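Local coordinates for protein UDP-glucose:anthocyanidin 3-O-glucosyltransferase (Clitoria ternatea, PDB 4REN) that is a plant glycosyltransferase of the GT-B fold, modelled here with P5M bound, at residues P19-L24 with I132-N137. Residues are numbered along the deposited sequence; the frame is centred on the assembly and turned at random.
With P5M (2-(3,4-dihydroxy-5-methoxyphenyl)-3,5,7-trihydroxychromenium), chain B.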
loop_
_atom_site.group_PDB
_atom_site.type_symbol
_atom_site.label_atom_id
_atom_site.label_comp_id
_atom_site.label_asym_id
_atom_site.label_seq_id
_atom_site.Cartn_x
_atom_site.Cartn_y
_atom_site.Cartn_z
ATOM N N PRO A 19 -0.672 -1.732 -9.354
ATOM C CA PRO A 19 -1.658 -2.821 -9.317
ATOM C C PRO A 19 -3.003 -2.497 -8.638
ATOM O O PRO A 19 -4.029 -2.896 -9.190
ATOM C CB PRO A 19 -0.921 -3.934 -8.563
ATOM C CG PRO A 19 0.512 -3.668 -8.821
ATOM C CD PRO A 19 0.633 -2.173 -8.825
ATOM N N PRO A 20 -3.012 -1.796 -7.483
ATOM C CA PRO A 20 -4.317 -1.596 -6.840
ATOM C C PRO A 20 -5.272 -0.709 -7.637
ATOM O O PRO A 20 -6.484 -0.847 -7.471
ATOM C CB PRO A 20 -3.955 -0.900 -5.521
ATOM C CG PRO A 20 -2.523 -1.204 -5.298
ATOM C CD PRO A 20 -1.927 -1.231 -6.660
ATOM N N LEU A 21 -4.750 0.186 -8.472
ATOM C CA LEU A 21 -5.615 1.056 -9.270
ATOM C C LEU A 21 -6.110 0.374 -10.545
ATOM O O LEU A 21 -7.269 0.534 -10.925
ATOM C CB LEU A 21 -4.920 2.379 -9.604
ATOM C CG LEU A 21 -5.799 3.388 -10.346
ATOM C CD1 LEU A 21 -7.115 3.576 -9.621
ATOM C CD2 LEU A 21 -5.087 4.710 -10.477
ATOM N N LEU A 22 -5.232 -0.378 -11.205
ATOM C CA LEU A 22 -5.641 -1.183 -12.353
ATOM C C LEU A 22 -6.696 -2.197 -11.921
ATOM O O LEU A 22 -7.634 -2.488 -12.664
ATOM C CB LEU A 22 -4.437 -1.895 -12.975
ATOM C CG LEU A 22 -4.741 -2.873 -14.112
ATOM C CD1 LEU A 22 -5.481 -2.167 -15.225
ATOM C CD2 LEU A 22 -3.472 -3.511 -14.644
ATOM N N ASN A 23 -6.540 -2.721 -10.708
ATOM C CA ASN A 23 -7.489 -3.675 -10.147
ATOM C C ASN A 23 -8.894 -3.089 -10.048
ATOM O O ASN A 23 -9.883 -3.769 -10.331
ATOM C CB ASN A 23 -7.019 -4.123 -8.762
ATOM C CG ASN A 23 -7.771 -5.337 -8.252
ATOM O OD1 ASN A 23 -7.973 -6.308 -8.982
ATOM N ND2 ASN A 23 -8.195 -5.287 -6.994
ATOM N N LEU A 24 -8.972 -1.823 -9.646
ATOM C CA LEU A 24 -10.252 -1.135 -9.508
ATOM C C LEU A 24 -10.861 -0.846 -10.874
ATOM O O LEU A 24 -12.061 -1.038 -11.080
ATOM C CB LEU A 24 -10.079 0.163 -8.722
ATOM C CG LEU A 24 -11.312 1.052 -8.557
ATOM C CD1 LEU A 24 -12.411 0.315 -7.815
ATOM C CD2 LEU A 24 -10.956 2.348 -7.842
ATOM N N ILE A 132 -12.215 11.894 -8.731
ATOM C CA ILE A 132 -12.273 10.807 -7.760
ATOM C C ILE A 132 -10.872 10.404 -7.311
ATOM O O ILE A 132 -10.048 9.992 -8.125
ATOM C CB ILE A 132 -13.005 9.587 -8.344
ATOM C CG1 ILE A 132 -14.407 9.987 -8.806
ATOM C CG2 ILE A 132 -13.084 8.468 -7.323
ATOM C CD1 ILE A 132 -15.165 8.881 -9.500
ATOM N N ALA A 133 -10.610 10.526 -6.013
ATOM C CA ALA A 133 -9.289 10.229 -5.461
ATOM C C ALA A 133 -9.170 8.770 -5.019
ATOM O O ALA A 133 -10.022 8.265 -4.288
ATOM C CB ALA A 133 -8.978 11.166 -4.302
ATOM N N PHE A 134 -8.110 8.099 -5.463
ATOM C CA PHE A 134 -7.858 6.718 -5.065
ATOM C C PHE A 134 -6.780 6.659 -3.985
ATOM O O PHE A 134 -5.704 7.242 -4.140
ATOM C CB PHE A 134 -7.449 5.882 -6.279
ATOM C CG PHE A 134 -7.213 4.433 -5.968
ATOM C CD1 PHE A 134 -8.255 3.619 -5.553
ATOM C CD2 PHE A 134 -5.950 3.879 -6.110
ATOM C CE1 PHE A 134 -8.040 2.283 -5.273
ATOM C CE2 PHE A 134 -5.728 2.544 -5.832
ATOM C CZ PHE A 134 -6.775 1.745 -5.413
ATOM N N TRP A 135 -7.074 5.956 -2.894
ATOM C CA TRP A 135 -6.166 5.894 -1.755
ATOM C C TRP A 135 -5.699 4.470 -1.460
ATOM O O TRP A 135 -6.348 3.740 -0.706
ATOM C CB TRP A 135 -6.835 6.489 -0.518
ATOM C CG TRP A 135 -5.892 6.707 0.618
ATOM C CD1 TRP A 135 -5.691 5.887 1.688
ATOM C CD2 TRP A 135 -5.013 7.824 0.794
ATOM N NE1 TRP A 135 -4.742 6.425 2.521
ATOM C CE2 TRP A 135 -4.310 7.613 1.994
ATOM C CE3 TRP A 135 -4.754 8.979 0.053
ATOM C CZ2 TRP A 135 -3.364 8.522 2.472
ATOM C CZ3 TRP A 135 -3.817 9.875 0.526
ATOM C CH2 TRP A 135 -3.133 9.643 1.723
ATOM N N PRO A 136 -4.562 4.076 -2.054
ATOM C CA PRO A 136 -3.987 2.742 -1.872
ATOM C C PRO A 136 -3.025 2.683 -0.688
ATOM O O PRO A 136 -2.282 1.710 -0.557
ATOM C CB PRO A 136 -3.205 2.540 -3.169
ATOM C CG PRO A 136 -2.723 3.909 -3.503
ATOM C CD PRO A 136 -3.807 4.863 -3.047
ATOM N N ASN A 137 -3.035 3.707 0.159
ATOM C CA ASN A 137 -2.114 3.761 1.289
ATOM C C ASN A 137 -2.744 3.213 2.565
ATOM O O ASN A 137 -3.856 2.683 2.534
ATOM C CB ASN A 137 -1.646 5.199 1.519
ATOM C CG ASN A 137 -1.241 5.896 0.233
ATOM O OD1 ASN A 137 -1.675 7.015 -0.045
ATOM N ND2 ASN A 137 -0.408 5.235 -0.562
HETATM O O30 P5M B . 1.162 7.207 2.509
HETATM C C2 P5M B . 2.432 7.692 2.431
HETATM C C3 P5M B . 3.367 7.233 1.370
HETATM C C9 P5M B . 2.994 6.299 0.414
HETATM C C10 P5M B . 3.912 5.911 -0.557
HETATM O O27 P5M B . 3.522 4.992 -1.484
HETATM C C1 P5M B . 2.883 8.631 3.352
HETATM C C6 P5M B . 4.179 9.142 3.292
HETATM O O29 P5M B . 4.572 10.059 4.219
HETATM C C5 P5M B . 5.085 8.741 2.313
HETATM C C4 P5M B . 4.733 7.807 1.350
HETATM O O12 P5M B . 5.632 7.423 0.398
HETATM C C11 P5M B . 5.288 6.501 -0.558
HETATM C C14 P5M B . 6.345 6.155 -1.553
HETATM C C15 P5M B . 7.626 6.618 -1.273
HETATM C C16 P5M B . 8.697 6.368 -2.120
HETATM O O22 P5M B . 9.939 6.832 -1.810
HETATM C C19 P5M B . 6.090 5.423 -2.714
HETATM C C18 P5M B . 7.100 5.119 -3.625
HETATM O O21 P5M B . 6.829 4.395 -4.758
HETATM C C23 P5M B . 6.290 3.079 -4.644
HETATM C C17 P5M B . 8.476 5.591 -3.358
HETATM O O24 P5M B . 9.506 5.330 -4.212
#
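F134 carries its phenyl ring from strand 131-135 into the side of helix 19-31, where L21 lies over one face, P20 meets its edge and L24 comes in obliquely. CD1 of L21 makes the CH-pi contact, 4.0 Å from the ring centroid of F134 and 23° off the normal. P20 arrives differently, with its CB at the ring edge, in plane, 3.9 Å from F134 CZ. A turn further along the helix, L24 CD2 lies 3.8 Å from F134 CD1. With CG of F134 anti to its backbone N (chi1 -178°), the ring is swung toward helix 19-31, and the face opposite L21 CD1 has P136 N 4.2 Å above its plane, offset toward the rim. No hydrogen bond crosses the interface, so it rests on apolar packing, with F134 buried. P20 also reaches the residue after the strand, its CB lying 4.2 Å from P136 CB, which extends the contact toward the ligand. There N137 borders P5M, its CG 3.6 Å from O30, while H17, just before the helix, hydrogen-bonds the same ligand. Beyond the two segments, L21 touches I112 of strand 110-114, and L24 touches V210 of strand 208-211 and L439 of helix 431-444. The segment axes approach to 9.7 Å at 130°, and strand 131-135 lies two places from strand 6-10 in the sheet. This is helix-on-sheet packing in the N-terminal Rossmann-like domain of a GT-B glycosyltransferase, at the strand ends that border the P5M pocket.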